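Local structure of metalloprotease stcE (Escherichia coli, 4DNY) at residues A[93-98]-A[108-113]; A[18-23]-A[78-83]; A[24-29]-A[46-51]. The protein is a secreted zinc metalloprotease and mucinase that probably cleaves O-glycosylated host proteins, aiding adhesion and immune evasion in enterohemorrhagic E. coli infection. One frame throughout, in Å; residues are numbered along the deposited sequence. Where two conformers were deposited one is given.

In the fold
The three contacts are built round one mixed five-stranded sheet, in the order 25-28, 54-60, 80-86, 107-113, 116-119. Contact 1 joins one face of it to the smaller three-stranded sheet; contact 3 lies further along that face, where a helix packs over the edge strand 25-28. Contact 2 lies on the other face, where the loop leading into strand 25-28 crosses it. The centres of contacts 1 and 2 are 12 Å apart, those of 2 and 3 10 Å, and those of 1 and 3 16 Å. Along the chain, contact 3 is nested inside contact 2, and contact 1 follows. Both faces of the larger sheet of this beta-sandwich domain are thus covered by other parts of the same chain.

Contact 1: residues A[93-98]-A[108-113]; sequences VFYGDR and LLFKYV
The phenol oxygen of Y95, whose ring packs against F110, is hydrogen-bonded to the carboxylate of E122, and a weaker bond from R119 NE reaches the same OH. With its tip held this way, the ring stands as a wall that F110 meets with its edge. F110 CE1 points at the centre of one face of the Y95 ring, 3.6 Å from Y95 CG, and the remaining ring carbons of Y95 all lie at nearly the same distance from it. The two centroids are 4.8 Å apart and the planes make 66°, a T-shaped (edge-to-face) stack. The first torsion of Y95 places CG between the backbone N and the carbonyl carbon (chi1 60°), which stands the ring up beside F110. R98 CB covers the opposite face, nearer the rim. V93 adds apolar contacts of its own: its CG1, anti to the backbone N, comes within 3.9 Å of F110 CZ, while its CG2 lies 4.3 Å from L108 CD1. A branched valine suits a strand here because each methyl has its own partner. Beyond Y95 the chain reverses in a type II' turn, closed by Y95 N to R98 O at 2.9 Å and R98 N to Y95 O at 3.0 Å. G96 takes the positive phi that this turn needs and that glycine tolerates easily. The strand axes are 10.6 Å apart and diverge by 18°, the spacing expected of two sheets packed face to face in a beta-sandwich. Strand 91-95 lies between 67-69 and 98-102 in the smaller sheet, and 107-113 lies between 80-86 and 116-119 in the larger; L70, V100, W117 and R119 pack around the Y95 and F110 side chains.

Contact 2: residues A[18-23]-A[78-83]; sequences FTPHNG and GKMVRF
The loop leading into edge strand 25-28 runs over the outer face of the five-stranded sheet, the face turned from the smaller sheet, and there F18, T19 and P20 pack on M80. The methionine does nearly all the touching from its side. Its sulfur lies against the peptide linking T19 and P20, with M80 SD 3.5 Å from both T19 C and P20 N; the proline ring is a little farther, CD to SD 4.0 Å, and crosses the methionine chain at about a right angle. The chain of M80 is extended as far as SD and then bends at its last torsion (chi3 62°), which swings the methyl toward F18. M80 CE sits 3.6 Å from F18 C and also approaches the edge of the F18 ring, near the ring plane. A long, flexible, unbranched apolar side chain suits this place, since it can follow the shape of a loop that has no regular structure. The fold sets the rest of the scene: M80 lies on strand 80-86, between strands 54-60 and 107-113, and its flanks meet L54, L109 and the aliphatic part of K111. F18 reaches across to L109 and K111 as well, while P20 rests on L54, so the loop spans neighbouring strands. Just ahead of the strand, G78 adopts a positive phi, readily accepted by glycine, and its carbonyl faces the loop through two waters. One lies 2.7 Å from T19 O and 3.0 Å from G78 O, although neighbouring acceptors compete for its protons. The other accepts from H21 N at 3.0 Å and lies 2.7 Å from G78 O.

Contact 3: residues A[24-29]-A[46-51]; sequences TKKIIN and HSHLTN
K26 passes its chain from CG to CE over one face of the H48 imidazole. From CB, directed at the helix, the chain starts anti to the backbone N (chi1 166°) and turns at its second torsion (chi2 71°), which brings it over the ring. CG meets the root of the histidine, K26 CG to H48 CG 3.9 Å. CD then passes above the near side of the ring, K26 CD to H48 ND1 3.9 Å. CE sits over its middle, 3.7 Å from the H48 centroid and 13° off the ring normal, a CH-pi contact. NZ continues past the face, 3.9 Å from H48 CE1, to a salt bridge with E33. Lysine suits this edge position: its methylenes pack on the ring while its charge is paired at the surface. The opposite face of the imidazole has S47 OG near its rim, and I28, a buried residue, touches H48 CD2 with its CD1 at 4.1 Å. Farther along, T24 CB approaches N51 O at 3.8 Å, while T24 OG1 is hydrogen-bonded to N22 and A53. T50 OG1 donates to S47 O at 2.6 Å, an oxygen that T50 N also uses. Strand 25-28, helices 31-35 and 43-49, and the adjacent parallel strand 54-60 together form a beta-alpha-beta crossover.

Contact 1: residues A[93-98]-A[108-113]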
loop_
_atom_site.group_PDB
_atom_site.type_symbol
_atom_site.label_atom_id
_atom_site.label_comp_id
_atom_site.label_asym_id
_atom_site.label_seq_id
_atom_site.Cartn_x
_atom_site.Cartn_y
_atom_site.Cartn_z
ATOM N N VAL A 93 2.408 -7.522 3.849
ATOM C CA VAL A 93 2.653 -6.083 3.740
ATOM C C VAL A 93 3.403 -5.626 4.964
ATOM O O VAL A 93 2.931 -5.800 6.094
ATOM C CB VAL A 93 1.368 -5.289 3.622
ATOM C CG1 VAL A 93 1.676 -3.772 3.572
ATOM C CG2 VAL A 93 0.572 -5.762 2.353
ATOM N N PHE A 94 4.585 -5.070 4.741
ATOM C CA PHE A 94 5.450 -4.561 5.793
ATOM C C PHE A 94 5.267 -3.057 5.899
ATOM O O PHE A 94 5.367 -2.322 4.889
ATOM C CB PHE A 94 6.935 -4.893 5.472
ATOM C CG PHE A 94 7.230 -6.346 5.389
ATOM C CD1 PHE A 94 7.620 -7.045 6.510
ATOM C CD2 PHE A 94 7.121 -7.044 4.143
ATOM C CE1 PHE A 94 7.900 -8.390 6.395
ATOM C CE2 PHE A 94 7.351 -8.382 4.073
ATOM C CZ PHE A 94 7.733 -9.049 5.221
ATOM N N TYR A 95 5.054 -2.584 7.132
ATOM C CA TYR A 95 4.817 -1.183 7.361
ATOM C C TYR A 95 5.447 -0.787 8.701
ATOM O O TYR A 95 4.964 -1.169 9.755
ATOM C CB TYR A 95 3.326 -0.845 7.274
ATOM C CG TYR A 95 2.412 -1.530 8.235
ATOM C CD1 TYR A 95 1.769 -0.831 9.250
ATOM C CD2 TYR A 95 2.134 -2.896 8.106
ATOM C CE1 TYR A 95 0.880 -1.480 10.108
ATOM C CE2 TYR A 95 1.243 -3.530 8.908
ATOM C CZ TYR A 95 0.627 -2.854 9.953
ATOM O OH TYR A 95 -0.295 -3.438 10.796
ATOM N N GLY A 96 6.519 0.006 8.637
ATOM C CA GLY A 96 7.323 0.271 9.842
ATOM C C GLY A 96 7.848 -1.007 10.458
ATOM O O GLY A 96 8.439 -1.816 9.757
ATOM N N ASP A 97 7.622 -1.186 11.757
ATOM C CA ASP A 97 8.038 -2.374 12.512
ATOM C C ASP A 97 6.980 -3.467 12.478
ATOM O O ASP A 97 7.162 -4.525 13.096
ATOM C CB ASP A 97 8.265 -1.993 13.996
ATOM C CG ASP A 97 9.495 -1.115 14.207
ATOM O OD1 ASP A 97 10.392 -1.151 13.345
ATOM O OD2 ASP A 97 9.515 -0.388 15.216
ATOM N N ARG A 98 5.867 -3.219 11.761
ATOM C CA ARG A 98 4.720 -4.149 11.707
ATOM C C ARG A 98 4.595 -4.830 10.364
ATOM O O ARG A 98 5.194 -4.425 9.398
ATOM C CB ARG A 98 3.441 -3.408 12.063
ATOM C CG ARG A 98 3.489 -2.811 13.494
ATOM C CD ARG A 98 2.139 -2.317 13.940
ATOM N NE ARG A 98 2.269 -1.579 15.194
ATOM C CZ ARG A 98 1.272 -1.298 16.038
ATOM N NH1 ARG A 98 0.030 -1.701 15.776
ATOM N NH2 ARG A 98 1.510 -0.615 17.170
ATOM N N LEU A 108 -7.094 -3.911 2.498
ATOM C CA LEU A 108 -6.346 -3.293 3.583
ATOM C C LEU A 108 -6.192 -1.803 3.286
ATOM O O LEU A 108 -6.130 -1.393 2.145
ATOM C CB LEU A 108 -4.955 -3.902 3.735
ATOM C CG LEU A 108 -4.862 -5.367 4.035
ATOM C CD1 LEU A 108 -3.401 -5.794 3.946
ATOM C CD2 LEU A 108 -5.475 -5.670 5.388
ATOM N N LEU A 109 -6.107 -0.963 4.322
ATOM C CA LEU A 109 -5.981 0.464 4.111
ATOM C C LEU A 109 -5.018 1.093 5.144
ATOM O O LEU A 109 -5.091 0.741 6.346
ATOM C CB LEU A 109 -7.323 1.138 4.237
ATOM C CG LEU A 109 -7.407 2.639 3.926
ATOM C CD1 LEU A 109 -7.068 2.900 2.428
ATOM C CD2 LEU A 109 -8.777 3.191 4.237
ATOM N N PHE A 110 -4.120 1.953 4.681
ATOM C CA PHE A 110 -3.061 2.569 5.464
ATOM C C PHE A 110 -3.033 4.071 5.237
ATOM O O PHE A 110 -3.332 4.552 4.136
ATOM C CB PHE A 110 -1.688 1.988 5.083
ATOM C CG PHE A 110 -1.539 0.523 5.292
ATOM C CD1 PHE A 110 -0.965 0.003 6.454
ATOM C CD2 PHE A 110 -1.937 -0.361 4.328
ATOM C CE1 PHE A 110 -0.831 -1.355 6.635
ATOM C CE2 PHE A 110 -1.777 -1.746 4.498
ATOM C CZ PHE A 110 -1.196 -2.215 5.661
ATOM N N LYS A 111 -2.665 4.818 6.288
ATOM C CA LYS A 111 -2.423 6.251 6.227
ATOM C C LYS A 111 -1.189 6.616 7.062
ATOM O O LYS A 111 -1.009 6.103 8.130
ATOM C CB LYS A 111 -3.654 7.024 6.746
ATOM C CG LYS A 111 -3.496 8.536 6.688
ATOM C CD LYS A 111 -4.783 9.280 6.953
ATOM C CE LYS A 111 -4.543 10.752 7.082
ATOM N NZ LYS A 111 -5.808 11.602 7.148
ATOM N N TYR A 112 -0.349 7.513 6.530
ATOM C CA TYR A 112 0.894 7.902 7.162
ATOM C C TYR A 112 0.644 9.216 7.933
ATOM O O TYR A 112 0.223 10.200 7.340
ATOM C CB TYR A 112 1.940 8.136 6.078
ATOM C CG TYR A 112 3.367 8.101 6.523
ATOM C CD1 TYR A 112 4.020 6.901 6.726
ATOM C CD2 TYR A 112 4.106 9.268 6.606
ATOM C CE1 TYR A 112 5.330 6.828 7.063
ATOM C CE2 TYR A 112 5.474 9.208 6.922
ATOM C CZ TYR A 112 6.076 7.974 7.129
ATOM O OH TYR A 112 7.446 7.911 7.421
ATOM N N VAL A 113 0.845 9.192 9.238
ATOM C CA VAL A 113 0.615 10.359 10.076
ATOM C C VAL A 113 1.846 10.584 10.948
ATOM O O VAL A 113 2.208 9.702 11.770
ATOM C CB VAL A 113 -0.645 10.212 10.949
ATOM C CG1 VAL A 113 -0.893 11.469 11.720
ATOM C CG2 VAL A 113 -1.858 9.879 10.032
#

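Contact 2: residues A[18-23]-A[78-83]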
loop_
_atom_site.group_PDB
_atom_site.type_symbol
_atom_site.label_atom_id
_atom_site.label_comp_id
_atom_site.label_asym_id
_atom_site.label_seq_id
_atom_site.Cartn_x
_atom_site.Cartn_y
_atom_site.Cartn_z
ATOM N N PHE A 18 -9.342 8.213 7.808
ATOM C CA PHE A 18 -8.929 7.527 6.582
ATOM C C PHE A 18 -9.674 8.052 5.382
ATOM O O PHE A 18 -10.501 7.384 4.810
ATOM C CB PHE A 18 -9.140 6.027 6.795
ATOM C CG PHE A 18 -8.143 5.402 7.697
ATOM C CD1 PHE A 18 -6.949 4.962 7.227
ATOM C CD2 PHE A 18 -8.434 5.212 9.045
ATOM C CE1 PHE A 18 -6.061 4.373 8.043
ATOM C CE2 PHE A 18 -7.492 4.641 9.884
ATOM C CZ PHE A 18 -6.307 4.248 9.366
ATOM N N THR A 19 -9.423 9.302 5.051
ATOM C CA THR A 19 -9.970 9.927 3.817
ATOM C C THR A 19 -8.803 10.589 3.095
ATOM O O THR A 19 -8.070 11.357 3.711
ATOM C CB THR A 19 -10.968 11.018 4.120
ATOM O OG1 THR A 19 -11.915 10.544 5.097
ATOM C CG2 THR A 19 -11.722 11.453 2.827
ATOM N N PRO A 20 -8.678 10.339 1.781
ATOM C CA PRO A 20 -7.549 10.936 1.063
ATOM C C PRO A 20 -7.675 12.419 0.951
ATOM O O PRO A 20 -8.767 12.931 0.985
ATOM C CB PRO A 20 -7.582 10.274 -0.326
ATOM C CG PRO A 20 -8.678 9.396 -0.327
ATOM C CD PRO A 20 -9.446 9.387 0.958
ATOM N N HIS A 21 -6.527 13.096 0.867
ATOM C CA HIS A 21 -6.462 14.556 0.814
ATOM C C HIS A 21 -7.284 15.086 -0.355
ATOM O O HIS A 21 -7.855 16.166 -0.309
ATOM C CB HIS A 21 -4.971 15.011 0.732
ATOM C CG HIS A 21 -4.802 16.486 0.482
ATOM N ND1 HIS A 21 -4.935 17.453 1.470
ATOM C CD2 HIS A 21 -4.539 17.164 -0.670
ATOM C CE1 HIS A 21 -4.767 18.662 0.928
ATOM N NE2 HIS A 21 -4.539 18.511 -0.374
ATOM N N ASN A 22 -7.272 14.370 -1.463
ATOM C CA ASN A 22 -8.031 14.727 -2.664
ATOM C C ASN A 22 -8.266 13.493 -3.516
ATOM O O ASN A 22 -7.923 12.419 -3.078
ATOM C CB ASN A 22 -7.371 15.870 -3.435
ATOM C CG ASN A 22 -5.991 15.532 -3.960
ATOM O OD1 ASN A 22 -5.681 14.425 -4.261
ATOM N ND2 ASN A 22 -5.157 16.547 -4.066
ATOM N N GLY A 23 -8.833 13.686 -4.717
ATOM C CA GLY A 23 -9.125 12.593 -5.639
ATOM C C GLY A 23 -8.038 12.118 -6.553
ATOM O O GLY A 23 -8.321 11.455 -7.564
ATOM N N GLY A 78 0.244 12.258 5.454
ATOM C CA GLY A 78 -1.168 12.221 5.088
ATOM C C GLY A 78 -1.522 11.339 3.900
ATOM O O GLY A 78 -2.717 11.246 3.523
ATOM N N LYS A 79 -0.532 10.722 3.300
ATOM C CA LYS A 79 -0.755 9.858 2.150
ATOM C C LYS A 79 -1.382 8.537 2.582
ATOM O O LYS A 79 -1.207 8.067 3.690
ATOM C CB LYS A 79 0.565 9.586 1.409
ATOM C CG LYS A 79 1.207 10.817 0.846
ATOM C CD LYS A 79 0.359 11.499 -0.199
ATOM C CE LYS A 79 1.048 12.731 -0.826
ATOM N NZ LYS A 79 0.465 13.187 -2.068
ATOM N N MET A 80 -2.040 7.867 1.606
ATOM C CA MET A 80 -2.762 6.611 1.866
ATOM C C MET A 80 -2.422 5.538 0.850
ATOM O O MET A 80 -2.128 5.834 -0.303
ATOM C CB MET A 80 -4.273 6.858 1.944
ATOM C CG MET A 80 -4.641 7.697 3.113
ATOM S SD MET A 80 -6.403 8.108 3.131
ATOM C CE MET A 80 -7.248 6.487 3.258
ATOM N N VAL A 81 -2.513 4.294 1.294
ATOM C CA VAL A 81 -2.334 3.127 0.417
ATOM C C VAL A 81 -3.443 2.132 0.701
ATOM O O VAL A 81 -3.664 1.764 1.863
ATOM C CB VAL A 81 -0.943 2.428 0.594
ATOM C CG1 VAL A 81 -0.817 1.250 -0.382
ATOM C CG2 VAL A 81 0.159 3.470 0.324
ATOM N N ARG A 82 -4.129 1.704 -0.339
ATOM C CA ARG A 82 -5.158 0.670 -0.249
ATOM C C ARG A 82 -4.696 -0.562 -0.991
ATOM O O ARG A 82 -4.070 -0.458 -2.054
ATOM C CB ARG A 82 -6.494 1.174 -0.856
ATOM C CG ARG A 82 -7.609 0.149 -0.692
ATOM C CD ARG A 82 -8.910 0.648 -1.223
ATOM N NE ARG A 82 -9.430 1.790 -0.434
ATOM C CZ ARG A 82 -9.703 2.988 -0.913
ATOM N NH1 ARG A 82 -9.477 3.253 -2.223
ATOM N NH2 ARG A 82 -10.225 3.963 -0.155
ATOM N N PHE A 83 -4.952 -1.739 -0.434
ATOM C CA PHE A 83 -4.693 -3.049 -1.106
ATOM C C PHE A 83 -5.998 -3.759 -1.304
ATOM O O PHE A 83 -6.812 -3.800 -0.384
ATOM C CB PHE A 83 -3.802 -3.944 -0.257
ATOM C CG PHE A 83 -2.400 -3.457 -0.157
ATOM C CD1 PHE A 83 -1.436 -3.927 -1.004
ATOM C CD2 PHE A 83 -2.030 -2.517 0.817
ATOM C CE1 PHE A 83 -0.131 -3.450 -0.920
ATOM C CE2 PHE A 83 -0.717 -2.078 0.923
ATOM C CZ PHE A 83 0.213 -2.539 0.046
HETATM O O HOH W 1 -5.533 11.886 4.266
HETATM O O HOH W 2 -4.186 11.206 1.206
#

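Contact 3: residues A[24-29]-A[46-51]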
loop_
_atom_site.group_PDB
_atom_site.type_symbol
_atom_site.label_atom_id
_atom_site.label_comp_id
_atom_site.label_asym_id
_atom_site.label_seq_id
_atom_site.Cartn_x
_atom_site.Cartn_y
_atom_site.Cartn_z
ATOM N N THR A 24 -6.814 12.539 -6.336
ATOM C CA THR A 24 -5.701 12.011 -7.147
ATOM C C THR A 24 -5.375 10.602 -6.675
ATOM O O THR A 24 -4.937 10.395 -5.516
ATOM C CB THR A 24 -4.457 12.958 -7.109
ATOM O OG1 THR A 24 -3.988 13.143 -5.775
ATOM C CG2 THR A 24 -4.838 14.334 -7.729
ATOM N N LYS A 25 -5.672 9.610 -7.503
ATOM C CA LYS A 25 -5.561 8.226 -7.105
ATOM C C LYS A 25 -4.814 7.482 -8.147
ATOM O O LYS A 25 -5.186 7.482 -9.323
ATOM C CB LYS A 25 -6.962 7.631 -7.025
ATOM C CG LYS A 25 -6.979 6.188 -6.567
ATOM C CD LYS A 25 -8.340 5.653 -6.779
ATOM C CE LYS A 25 -8.558 4.358 -6.158
ATOM N NZ LYS A 25 -9.973 3.952 -6.221
ATOM N N LYS A 26 -3.756 6.779 -7.771
ATOM C CA LYS A 26 -3.010 5.875 -8.650
ATOM C C LYS A 26 -3.391 4.475 -8.402
ATOM O O LYS A 26 -3.269 3.983 -7.316
ATOM C CB LYS A 26 -1.515 6.048 -8.398
ATOM C CG LYS A 26 -0.663 4.947 -8.992
ATOM C CD LYS A 26 -0.563 4.971 -10.528
ATOM C CE LYS A 26 0.241 3.754 -11.046
ATOM N NZ LYS A 26 0.465 3.757 -12.525
ATOM N N ILE A 27 -3.807 3.775 -9.466
ATOM C CA ILE A 27 -4.084 2.335 -9.345
ATOM C C ILE A 27 -2.918 1.551 -9.906
ATOM O O ILE A 27 -2.442 1.830 -10.983
ATOM C CB ILE A 27 -5.366 1.938 -10.137
ATOM C CG1 ILE A 27 -6.583 2.541 -9.479
ATOM C CG2 ILE A 27 -5.525 0.437 -10.240
ATOM C CD1 ILE A 27 -6.701 3.955 -9.763
ATOM N N ILE A 28 -2.454 0.536 -9.163
ATOM C CA ILE A 28 -1.415 -0.361 -9.618
ATOM C C ILE A 28 -2.078 -1.645 -9.826
ATOM O O ILE A 28 -2.535 -2.262 -8.906
ATOM C CB ILE A 28 -0.260 -0.459 -8.528
ATOM C CG1 ILE A 28 0.471 0.867 -8.451
ATOM C CG2 ILE A 28 0.654 -1.695 -8.819
ATOM C CD1 ILE A 28 1.522 0.963 -7.373
ATOM N N ASN A 29 -2.234 -2.083 -11.074
ATOM C CA ASN A 29 -3.012 -3.285 -11.411
ATOM C C ASN A 29 -2.490 -4.003 -12.633
ATOM O O ASN A 29 -3.259 -4.716 -13.294
ATOM C CB ASN A 29 -4.495 -2.948 -11.606
ATOM C CG ASN A 29 -4.749 -2.076 -12.830
ATOM O OD1 ASN A 29 -3.825 -1.535 -13.400
ATOM N ND2 ASN A 29 -6.022 -1.909 -13.218
ATOM N N HIS A 46 6.393 5.088 -3.266
ATOM C CA HIS A 46 6.843 6.405 -2.871
ATOM C C HIS A 46 6.734 7.406 -4.053
ATOM O O HIS A 46 6.213 8.512 -3.916
ATOM C CB HIS A 46 8.304 6.304 -2.386
ATOM C CG HIS A 46 8.712 7.372 -1.430
ATOM N ND1 HIS A 46 9.725 7.177 -0.499
ATOM C CD2 HIS A 46 8.227 8.621 -1.218
ATOM C CE1 HIS A 46 9.837 8.274 0.245
ATOM N NE2 HIS A 46 8.966 9.172 -0.188
ATOM N N SER A 47 7.224 6.975 -5.211
ATOM C CA SER A 47 7.224 7.826 -6.436
ATOM C C SER A 47 5.773 8.191 -6.836
ATOM O O SER A 47 5.479 9.320 -7.140
ATOM C CB SER A 47 7.962 7.140 -7.607
ATOM O OG SER A 47 7.290 5.933 -7.917
ATOM N N HIS A 48 4.885 7.205 -6.803
ATOM C CA HIS A 48 3.477 7.460 -7.143
ATOM C C HIS A 48 2.740 8.345 -6.166
ATOM O O HIS A 48 1.880 9.151 -6.556
ATOM C CB HIS A 48 2.737 6.111 -7.375
ATOM C CG HIS A 48 3.154 5.439 -8.640
ATOM N ND1 HIS A 48 3.141 6.086 -9.865
ATOM C CD2 HIS A 48 3.606 4.190 -8.863
ATOM C CE1 HIS A 48 3.584 5.249 -10.789
ATOM N NE2 HIS A 48 3.852 4.090 -10.207
ATOM N N LEU A 49 3.178 8.344 -4.903
ATOM C CA LEU A 49 2.589 9.206 -3.904
ATOM C C LEU A 49 3.042 10.657 -3.958
ATOM O O LEU A 49 2.454 11.524 -3.333
ATOM C CB LEU A 49 2.812 8.622 -2.492
ATOM C CG LEU A 49 1.991 7.364 -2.118
ATOM C CD1 LEU A 49 2.388 6.812 -0.766
ATOM C CD2 LEU A 49 0.469 7.719 -2.163
ATOM N N THR A 50 4.082 10.924 -4.744
ATOM C CA THR A 50 4.509 12.318 -4.890
ATOM C C THR A 50 3.449 13.143 -5.623
ATOM O O THR A 50 3.332 14.353 -5.380
ATOM C CB THR A 50 5.925 12.426 -5.543
ATOM O OG1 THR A 50 5.892 11.858 -6.826
ATOM C CG2 THR A 50 6.953 11.710 -4.706
ATOM N N ASN A 51 2.721 12.515 -6.538
ATOM C CA ASN A 51 1.659 13.214 -7.310
ATOM C C ASN A 51 0.229 12.726 -7.069
ATOM O O ASN A 51 -0.713 13.169 -7.755
ATOM C CB ASN A 51 1.984 13.171 -8.806
ATOM C CG ASN A 51 3.259 13.926 -9.132
ATOM O OD1 ASN A 51 4.183 13.330 -9.676
ATOM N ND2 ASN A 51 3.332 15.220 -8.762
#